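Local coordinates for AlkZ (Streptomyces sahachiroi, PDB 5UUJ), which is a mixed helical and sheet protein of the AlkZ-like DNA glycosylase family, which is grouped in the helix-turn-helix clan, at residues Pro28-Val33 against Glu62-Glu67; Met74-Met79 against Pro93-Met98; Asp121-Glu126 against Lys149-Met154. All blocks are in the same frame, centred on the assembly; numbering follows the deposited sequence.

Contact 1 (Pro28-Val33 against Glu62-Glu67); sequences PSASDV and ESVNRE
Glu67 reaches from helix 62-69 to the first turn of helix 30-36, where its carboxylate straddles two successive backbone amides. The chain gets there by leaving CA with CG opposite the carbonyl carbon (chi1 -71°) and running out straight beyond it, which brings the two oxygens to neighbouring residues. OE2 takes the amide of Ala30, N to OE2 2.8 Å, on its syn side but 27° out of the carboxylate plane. OE1 serves Ser31 twice. The Ser31 amide arrives from above the carboxylate plane, with Ser31 N 2.9 Å from Glu67 OE1, while the hydroxyl donates nearly end-on to the C-O bond, Ser31 OG lying 2.6 Å from OE1. Both amide bonds are bent; the hydroxyl can come in so directly because Ser31 carries OG beside its own backbone N, and the two donors converge on one oxygen.

Beside these bonds Ala30 turns its methyl to helix 62-69. The methyl sits against Glu67, with Ala30 CB 3.2 Å from OE2, and touches Val64 through CG2 at 4.2 Å from CB; Val52 of helix 45-53 packs on Ala30 and Val64. Ser63 also borders this methyl, though its hydroxyl is bonded to the carbonyl of Asp60.

The same helix start is closed from within by a capping box: Ser29, the N-cap, accepts from Asp32 N at its OG (3.0 Å), and Asp32 OD2 accepts from Ser29 N (3.2 Å), met from well above the carboxylate plane. Ser29, Ala30, Ser31 and Asp32 thus all have their amides taken by side-chain oxygens. The Glu67 carboxylate faces the N-terminus of helix 30-36, whose dipole, together with the three donors on the carboxylate oxygens, would be expected to favour the ionised form.

Contact 2 (Met74-Met79 against Pro93-Met98); sequences MKTWAM and PYLSLM
Leu95 and Met98, one turn apart on helix 91-100, meet the backbone where strand 74-77 runs out. Leu95 puts CD2 3.6 Å from Trp77 O, and the same methyl lies near Thr76 CG2 and 4.3 Å from Ala78 CB. Met98 is a selenomethionine, folded at both chi2 and chi3, so that it curls round the next peptide: its CE is 3.6 Å from Ala78 O and its SE 3.8 Å from Met79 CA. Met79, also a selenomethionine, bends back to the helix (chi2 66°), bringing SE 3.9 Å from Tyr94 CD1. This is a Met-aromatic contact, with SE 4.9 Å from the centroid of the Tyr94 ring and 55° off its normal, so the approach is oblique.

Outside this shell, Ala78 O accepts from the indole NH of Trp171, whose side chain also touches Met98; the buried carbonyl beside the selenomethionine is thereby satisfied. His84 of strand 83-86 touches the side chains of Ala78 and Met79, and Ala214 of helix 204-219 touches Tyr94. In the fold this is a beta-hairpin, strands 74-77 and 83-86 of a small antiparallel sheet, with the helix that follows it turned back to cover the end of strand 74-77, one of the two edge strands.

Contact 3 (Asp121-Glu126 against Lys149-Met154); sequences DELTEE and KRFVSM
Leu123 and Phe151 make the apolar centre of this contact through a CH-pi interaction: Leu123 CD2 stands over one face of the ring, 3.8 Å from the Phe151 centroid and 19° off the normal. Arg150 CB lies over the opposite face, so the ring is sandwiched, while Glu122 CB meets its edge, 3.8 Å from Phe151 CZ. The other Leu123 methyl meets the selenomethionine Met154 tip to tip, Leu123 CD1 to Met154 CE 4.0 Å. These side chains tie helix 117-130 to the loop joining helices 138-146 and 155-160; Val165 of helix 162-172 also packs on Leu123.

The charged interactions lie along the more exposed flank. Glu126, with CG swung anti to the backbone N (chi1 -154°) and a bend at chi2, brings OE2 to the edge of the Arg150 guanidinium, 3.0 Å from NH2. This salt bridge includes a weak hydrogen bond, and the Glu126 carboxylate and Arg150 guanidinium planes stand nearly perpendicular; Asp148 holds the same NH2 in a second salt bridge.

Water bridges complete the set. One water donates to Glu125 OE1 at 2.6 Å and accepts from Arg150 NH1, in the guanidinium plane; another donates to Arg150 O at 2.9 Å and, weakly, to Glu122 OE1.

How the contacts relate
The three contacts follow one another along the chain without overlapping, and none touches another. Contacts 1 and 2 are neighbours in sequence, since helix 62-69 leads into strand 74-77; their centres are about 19 Å apart and their nearest atoms about 6 Å. Contact 2 is the innermost, its centre about 10 Å from that of the chain, against about 15 Å for contact 1 and about 30 Å for contact 3, which sits far out on the molecule. Contacts 2 and 3 have centres about 22 Å apart, with helix 162-172 as a shared neighbour: it packs on Thr76, Trp77 and Met98 as well as on Leu123. Contacts 1 and 3 are remote, with centres about 36 Å apart.

Contact 1 (Pro28-Val33 against Glu62-Glu67)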
loop_
_atom_site.group_PDB
_atom_site.type_symbol
_atom_site.label_atom_id
_atom_site.label_comp_id
_atom_site.label_asym_id
_atom_site.label_seq_id
_atom_site.Cartn_x
_atom_site.Cartn_y
_atom_site.Cartn_z
ATOM N N PRO A 28 1.352 -6.443 -16.931
ATOM C CA PRO A 28 1.611 -5.041 -16.604
ATOM C C PRO A 28 3.036 -4.834 -16.105
ATOM O O PRO A 28 3.630 -5.745 -15.529
ATOM C CB PRO A 28 0.594 -4.747 -15.501
ATOM C CG PRO A 28 0.370 -6.065 -14.846
ATOM C CD PRO A 28 0.474 -7.089 -15.939
ATOM N N SER A 29 3.579 -3.645 -16.333
ATOM C CA SER A 29 4.867 -3.281 -15.761
ATOM C C SER A 29 4.719 -3.132 -14.250
ATOM O O SER A 29 3.599 -3.080 -13.734
ATOM C CB SER A 29 5.384 -1.983 -16.376
ATOM O OG SER A 29 4.594 -0.882 -15.964
ATOM N N ALA A 30 5.840 -3.068 -13.541
ATOM C CA ALA A 30 5.801 -2.850 -12.099
ATOM C C ALA A 30 5.140 -1.510 -11.784
ATOM O O ALA A 30 4.414 -1.386 -10.798
ATOM C CB ALA A 30 7.199 -2.911 -11.508
ATOM N N SER A 31 5.389 -0.513 -12.630
ATOM C CA SER A 31 4.779 0.806 -12.464
ATOM C C SER A 31 3.270 0.743 -12.662
ATOM O O SER A 31 2.523 1.414 -11.952
ATOM C CB SER A 31 5.388 1.814 -13.440
ATOM O OG SER A 31 6.729 2.106 -13.091
ATOM N N ASP A 32 2.824 -0.056 -13.630
ATOM C CA ASP A 32 1.392 -0.250 -13.863
ATOM C C ASP A 32 0.707 -0.845 -12.637
ATOM O O ASP A 32 -0.379 -0.407 -12.256
ATOM C CB ASP A 32 1.148 -1.161 -15.072
ATOM C CG ASP A 32 1.517 -0.505 -16.389
ATOM O OD1 ASP A 32 1.561 0.741 -16.450
ATOM O OD2 ASP A 32 1.757 -1.243 -17.367
ATOM N N VAL A 33 1.343 -1.839 -12.025
ATOM C CA VAL A 33 0.782 -2.491 -10.847
ATOM C C VAL A 33 0.749 -1.538 -9.648
ATOM O O VAL A 33 -0.289 -1.373 -9.005
ATOM C CB VAL A 33 1.580 -3.760 -10.472
ATOM C CG1 VAL A 33 1.079 -4.354 -9.157
ATOM C CG2 VAL A 33 1.476 -4.785 -11.580
ATOM N N GLU A 62 12.075 -9.190 -10.862
ATOM C CA GLU A 62 13.150 -8.209 -10.981
ATOM C C GLU A 62 12.661 -6.910 -11.616
ATOM O O GLU A 62 13.377 -5.909 -11.608
ATOM C CB GLU A 62 14.321 -8.777 -11.793
ATOM C CG GLU A 62 15.121 -9.854 -11.063
ATOM C CD GLU A 62 15.663 -9.386 -9.718
ATOM O OE1 GLU A 62 16.167 -8.245 -9.632
ATOM O OE2 GLU A 62 15.580 -10.162 -8.742
ATOM N N SER A 63 11.443 -6.915 -12.154
ATOM C CA SER A 63 10.896 -5.720 -12.787
ATOM C C SER A 63 10.801 -4.579 -11.774
ATOM O O SER A 63 10.950 -3.411 -12.128
ATOM C CB SER A 63 9.523 -6.004 -13.410
ATOM O OG SER A 63 8.550 -6.339 -12.435
ATOM N N VAL A 64 10.577 -4.922 -10.511
ATOM C CA VAL A 64 10.479 -3.913 -9.461
ATOM C C VAL A 64 11.835 -3.243 -9.250
ATOM O O VAL A 64 11.940 -2.018 -9.298
ATOM C CB VAL A 64 9.987 -4.518 -8.130
ATOM C CG1 VAL A 64 9.777 -3.424 -7.091
ATOM C CG2 VAL A 64 8.695 -5.291 -8.345
ATOM N N ASN A 65 12.870 -4.050 -9.022
ATOM C CA ASN A 65 14.224 -3.528 -8.856
ATOM C C ASN A 65 14.687 -2.703 -10.054
ATOM O O ASN A 65 15.352 -1.683 -9.884
ATOM C CB ASN A 65 15.216 -4.671 -8.612
ATOM C CG ASN A 65 15.124 -5.242 -7.204
ATOM O OD1 ASN A 65 14.713 -4.560 -6.264
ATOM N ND2 ASN A 65 15.515 -6.502 -7.055
ATOM N N ARG A 66 14.340 -3.137 -11.264
ATOM C CA ARG A 66 14.757 -2.416 -12.469
ATOM C C ARG A 66 14.076 -1.053 -12.554
ATOM O O ARG A 66 14.703 -0.053 -12.908
ATOM C CB ARG A 66 14.451 -3.223 -13.737
ATOM C CG ARG A 66 15.291 -4.485 -13.909
ATOM C CD ARG A 66 15.195 -5.035 -15.331
ATOM N NE ARG A 66 13.814 -5.127 -15.807
ATOM C CZ ARG A 66 13.046 -6.211 -15.708
ATOM N NH1 ARG A 66 13.506 -7.321 -15.146
ATOM N NH2 ARG A 66 11.805 -6.185 -16.173
ATOM N N GLU A 67 12.792 -1.014 -12.221
ATOM C CA GLU A 67 12.021 0.217 -12.335
ATOM C C GLU A 67 12.293 1.160 -11.159
ATOM O O GLU A 67 12.077 2.366 -11.263
ATOM C CB GLU A 67 10.530 -0.115 -12.464
ATOM C CG GLU A 67 10.206 -0.730 -13.832
ATOM C CD GLU A 67 8.734 -1.018 -14.055
ATOM O OE1 GLU A 67 7.912 -0.084 -13.940
ATOM O OE2 GLU A 67 8.404 -2.185 -14.365
#

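Contact 2 (Met74-Met79 against Pro93-Met98)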
loop_
_atom_site.group_PDB
_atom_site.type_symbol
_atom_site.label_atom_id
_atom_site.label_comp_id
_atom_site.label_asym_id
_atom_site.label_seq_id
_atom_site.Cartn_x
_atom_site.Cartn_y
_atom_site.Cartn_z
HETATM N N MSE A 74 9.304 5.088 -6.769
HETATM C CA MSE A 74 9.924 5.667 -5.582
HETATM C C MSE A 74 9.525 4.876 -4.344
HETATM O O MSE A 74 8.502 4.190 -4.332
HETATM C CB MSE A 74 9.532 7.141 -5.423
HETATM C CG MSE A 74 8.246 7.395 -4.651
HETATM SE SE MSE A 74 7.751 9.289 -4.605
HETATM C CE MSE A 74 9.104 9.961 -3.372
ATOM N N LYS A 75 10.357 4.960 -3.313
ATOM C CA LYS A 75 10.047 4.370 -2.019
ATOM C C LYS A 75 9.985 5.475 -0.978
ATOM O O LYS A 75 10.942 6.231 -0.801
ATOM C CB LYS A 75 11.088 3.320 -1.626
ATOM C CG LYS A 75 11.153 2.129 -2.565
ATOM C CD LYS A 75 12.337 1.225 -2.256
ATOM C CE LYS A 75 12.215 0.589 -0.883
ATOM N NZ LYS A 75 13.292 -0.413 -0.639
ATOM N N THR A 76 8.850 5.573 -0.298
ATOM C CA THR A 76 8.676 6.568 0.745
ATOM C C THR A 76 7.517 6.177 1.653
ATOM O O THR A 76 6.802 5.209 1.388
ATOM C CB THR A 76 8.429 7.973 0.147
ATOM O OG1 THR A 76 8.539 8.963 1.176
ATOM C CG2 THR A 76 7.052 8.064 -0.514
ATOM N N TRP A 77 7.343 6.931 2.731
ATOM C CA TRP A 77 6.278 6.668 3.686
ATOM C C TRP A 77 5.016 7.397 3.258
ATOM O O TRP A 77 5.043 8.599 3.003
ATOM C CB TRP A 77 6.712 7.089 5.091
ATOM C CG TRP A 77 7.847 6.265 5.600
ATOM C CD1 TRP A 77 7.772 5.226 6.481
ATOM C CD2 TRP A 77 9.228 6.388 5.241
ATOM N NE1 TRP A 77 9.022 4.700 6.701
ATOM C CE2 TRP A 77 9.935 5.396 5.952
ATOM C CE3 TRP A 77 9.938 7.245 4.392
ATOM C CZ2 TRP A 77 11.315 5.239 5.844
ATOM C CZ3 TRP A 77 11.309 7.087 4.284
ATOM C CH2 TRP A 77 11.983 6.091 5.006
ATOM N N ALA A 78 3.919 6.652 3.164
ATOM C CA ALA A 78 2.651 7.189 2.699
ATOM C C ALA A 78 1.509 6.736 3.614
ATOM O O ALA A 78 1.474 7.109 4.791
ATOM C CB ALA A 78 2.397 6.768 1.254
HETATM N N MSE A 79 0.587 5.933 3.086
HETATM C CA MSE A 79 -0.626 5.565 3.818
HETATM C C MSE A 79 -0.327 4.888 5.152
HETATM O O MSE A 79 0.490 3.968 5.227
HETATM C CB MSE A 79 -1.507 4.645 2.972
HETATM C CG MSE A 79 -2.429 5.389 2.017
HETATM SE SE MSE A 79 -1.469 6.365 0.620
HETATM C CE MSE A 79 -0.617 4.818 -0.218
ATOM N N PRO A 93 -0.690 13.682 -4.648
ATOM C CA PRO A 93 -2.015 13.643 -4.016
ATOM C C PRO A 93 -2.081 12.740 -2.784
ATOM O O PRO A 93 -2.718 13.123 -1.803
ATOM C CB PRO A 93 -2.913 13.114 -5.135
ATOM C CG PRO A 93 -2.244 13.577 -6.383
ATOM C CD PRO A 93 -0.772 13.455 -6.100
ATOM N N TYR A 94 -1.435 11.575 -2.829
ATOM C CA TYR A 94 -1.419 10.674 -1.679
ATOM C C TYR A 94 -0.724 11.325 -0.489
ATOM O O TYR A 94 -1.237 11.299 0.629
ATOM C CB TYR A 94 -0.717 9.358 -2.010
ATOM C CG TYR A 94 -1.393 8.534 -3.076
ATOM C CD1 TYR A 94 -2.581 7.865 -2.818
ATOM C CD2 TYR A 94 -0.830 8.411 -4.339
ATOM C CE1 TYR A 94 -3.198 7.107 -3.798
ATOM C CE2 TYR A 94 -1.433 7.659 -5.319
ATOM C CZ TYR A 94 -2.616 7.006 -5.044
ATOM O OH TYR A 94 -3.214 6.254 -6.025
ATOM N N LEU A 95 0.449 11.897 -0.740
ATOM C CA LEU A 95 1.255 12.500 0.315
ATOM C C LEU A 95 0.572 13.723 0.925
ATOM O O LEU A 95 0.622 13.928 2.140
ATOM C CB LEU A 95 2.632 12.888 -0.229
ATOM C CG LEU A 95 3.537 11.740 -0.690
ATOM C CD1 LEU A 95 4.836 12.292 -1.263
ATOM C CD2 LEU A 95 3.836 10.773 0.440
ATOM N N SER A 96 -0.063 14.529 0.079
ATOM C CA SER A 96 -0.777 15.718 0.534
ATOM C C SER A 96 -1.867 15.360 1.543
ATOM O O SER A 96 -2.060 16.059 2.538
ATOM C CB SER A 96 -1.394 16.458 -0.654
ATOM O OG SER A 96 -2.170 17.564 -0.222
ATOM N N LEU A 97 -2.569 14.264 1.287
ATOM C CA LEU A 97 -3.645 13.832 2.166
ATOM C C LEU A 97 -3.104 13.307 3.494
ATOM O O LEU A 97 -3.760 13.436 4.527
ATOM C CB LEU A 97 -4.497 12.761 1.479
ATOM C CG LEU A 97 -5.893 13.210 1.043
ATOM C CD1 LEU A 97 -5.823 14.410 0.114
ATOM C CD2 LEU A 97 -6.641 12.063 0.382
HETATM N N MSE A 98 -1.910 12.722 3.472
HETATM C CA MSE A 98 -1.283 12.246 4.701
HETATM C C MSE A 98 -0.827 13.426 5.558
HETATM O O MSE A 98 -0.997 13.420 6.773
HETATM C CB MSE A 98 -0.093 11.328 4.399
HETATM C CG MSE A 98 -0.441 10.047 3.649
HETATM SE SE MSE A 98 -1.936 9.057 4.426
HETATM C CE MSE A 98 -1.293 8.921 6.266
#

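Contact 3 (Asp121-Glu126 against Lys149-Met154)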
loop_
_atom_site.group_PDB
_atom_site.type_symbol
_atom_site.label_atom_id
_atom_site.label_comp_id
_atom_site.label_asym_id
_atom_site.label_seq_id
_atom_site.Cartn_x
_atom_site.Cartn_y
_atom_site.Cartn_z
ATOM N N ASP A 121 8.738 21.789 11.364
ATOM C CA ASP A 121 8.800 22.727 10.247
ATOM C C ASP A 121 10.245 23.072 9.910
ATOM O O ASP A 121 10.627 23.097 8.739
ATOM C CB ASP A 121 8.024 24.010 10.562
ATOM C CG ASP A 121 6.523 23.796 10.608
ATOM O OD1 ASP A 121 6.047 22.721 10.179
ATOM O OD2 ASP A 121 5.814 24.719 11.066
ATOM N N GLU A 122 11.044 23.343 10.938
ATOM C CA GLU A 122 12.450 23.672 10.744
ATOM C C GLU A 122 13.180 22.519 10.067
ATOM O O GLU A 122 13.972 22.727 9.146
ATOM C CB GLU A 122 13.116 24.005 12.077
ATOM C CG GLU A 122 12.615 25.287 12.717
ATOM C CD GLU A 122 13.132 25.471 14.131
ATOM O OE1 GLU A 122 13.910 24.616 14.603
ATOM O OE2 GLU A 122 12.760 26.472 14.776
ATOM N N LEU A 123 12.901 21.302 10.523
ATOM C CA LEU A 123 13.514 20.109 9.952
ATOM C C LEU A 123 13.104 19.912 8.502
ATOM O O LEU A 123 13.918 19.509 7.675
ATOM C CB LEU A 123 13.136 18.874 10.762
ATOM C CG LEU A 123 13.804 18.766 12.128
ATOM C CD1 LEU A 123 13.067 17.743 12.969
ATOM C CD2 LEU A 123 15.276 18.398 11.982
ATOM N N THR A 124 11.837 20.187 8.205
ATOM C CA THR A 124 11.323 20.065 6.848
ATOM C C THR A 124 12.150 20.933 5.904
ATOM O O THR A 124 12.615 20.470 4.862
ATOM C CB THR A 124 9.838 20.474 6.769
ATOM O OG1 THR A 124 9.052 19.585 7.571
ATOM C CG2 THR A 124 9.329 20.430 5.333
ATOM N N GLU A 125 12.333 22.190 6.292
ATOM C CA GLU A 125 13.086 23.156 5.503
ATOM C C GLU A 125 14.539 22.736 5.331
ATOM O O GLU A 125 15.076 22.759 4.224
ATOM C CB GLU A 125 13.031 24.539 6.162
ATOM C CG GLU A 125 11.626 25.116 6.275
ATOM C CD GLU A 125 11.529 26.278 7.257
ATOM O OE1 GLU A 125 12.556 26.657 7.864
ATOM O OE2 GLU A 125 10.414 26.814 7.422
ATOM N N GLU A 126 15.173 22.347 6.429
ATOM C CA GLU A 126 16.605 22.087 6.414
ATOM C C GLU A 126 16.934 20.780 5.697
ATOM O O GLU A 126 17.924 20.701 4.971
ATOM C CB GLU A 126 17.152 22.062 7.842
ATOM C CG GLU A 126 18.623 22.412 7.935
ATOM C CD GLU A 126 18.921 23.834 7.489
ATOM O OE1 GLU A 126 20.095 24.121 7.182
ATOM O OE2 GLU A 126 17.987 24.664 7.449
ATOM N N LYS A 149 22.524 24.689 14.845
ATOM C CA LYS A 149 22.361 25.126 16.223
ATOM C C LYS A 149 20.952 24.822 16.718
ATOM O O LYS A 149 20.737 24.588 17.907
ATOM C CB LYS A 149 22.662 26.623 16.334
ATOM C CG LYS A 149 23.606 27.138 15.246
ATOM C CD LYS A 149 24.321 28.413 15.653
ATOM C CE LYS A 149 25.358 28.807 14.610
ATOM N NZ LYS A 149 26.561 29.442 15.218
ATOM N N ARG A 150 19.998 24.818 15.793
ATOM C CA ARG A 150 18.603 24.543 16.117
ATOM C C ARG A 150 18.357 23.075 16.462
ATOM O O ARG A 150 17.308 22.734 17.008
ATOM C CB ARG A 150 17.703 24.941 14.945
ATOM C CG ARG A 150 17.648 26.435 14.663
ATOM C CD ARG A 150 17.043 26.698 13.292
ATOM N NE ARG A 150 17.994 26.417 12.219
ATOM C CZ ARG A 150 17.677 26.353 10.930
ATOM N NH1 ARG A 150 16.424 26.537 10.539
ATOM N NH2 ARG A 150 18.616 26.094 10.031
ATOM N N PHE A 151 19.322 22.215 16.141
ATOM C CA PHE A 151 19.127 20.767 16.213
ATOM C C PHE A 151 20.183 20.055 17.054
ATOM O O PHE A 151 20.058 18.861 17.321
ATOM C CB PHE A 151 19.135 20.169 14.802
ATOM C CG PHE A 151 18.176 20.831 13.854
ATOM C CD1 PHE A 151 16.857 21.035 14.209
ATOM C CD2 PHE A 151 18.599 21.251 12.605
ATOM C CE1 PHE A 151 15.975 21.642 13.336
ATOM C CE2 PHE A 151 17.724 21.860 11.729
ATOM C CZ PHE A 151 16.410 22.057 12.095
ATOM N N VAL A 152 21.222 20.778 17.457
ATOM C CA VAL A 152 22.347 20.170 18.164
ATOM C C VAL A 152 21.901 19.512 19.471
ATOM O O VAL A 152 22.495 18.530 19.917
ATOM C CB VAL A 152 23.453 21.213 18.463
ATOM C CG1 VAL A 152 22.966 22.263 19.459
ATOM C CG2 VAL A 152 24.719 20.529 18.965
ATOM N N SER A 153 20.848 20.052 20.074
ATOM C CA SER A 153 20.337 19.527 21.335
ATOM C C SER A 153 19.448 18.302 21.125
ATOM O O SER A 153 19.057 17.640 22.088
ATOM C CB SER A 153 19.558 20.616 22.077
ATOM O OG SER A 153 18.528 21.150 21.261
HETATM N N MSE A 154 19.141 18.003 19.866
HETATM C CA MSE A 154 18.192 16.944 19.524
HETATM C C MSE A 154 18.851 15.647 19.076
HETATM O O MSE A 154 18.153 14.702 18.704
HETATM C CB MSE A 154 17.265 17.404 18.399
HETATM C CG MSE A 154 16.295 18.511 18.749
HETATM SE SE MSE A 154 15.255 19.005 17.167
HETATM C CE MSE A 154 14.771 17.230 16.543
HETATM O O HOH W 1 14.900 24.085 17.738
HETATM O O HOH W 2 15.146 27.118 7.931
#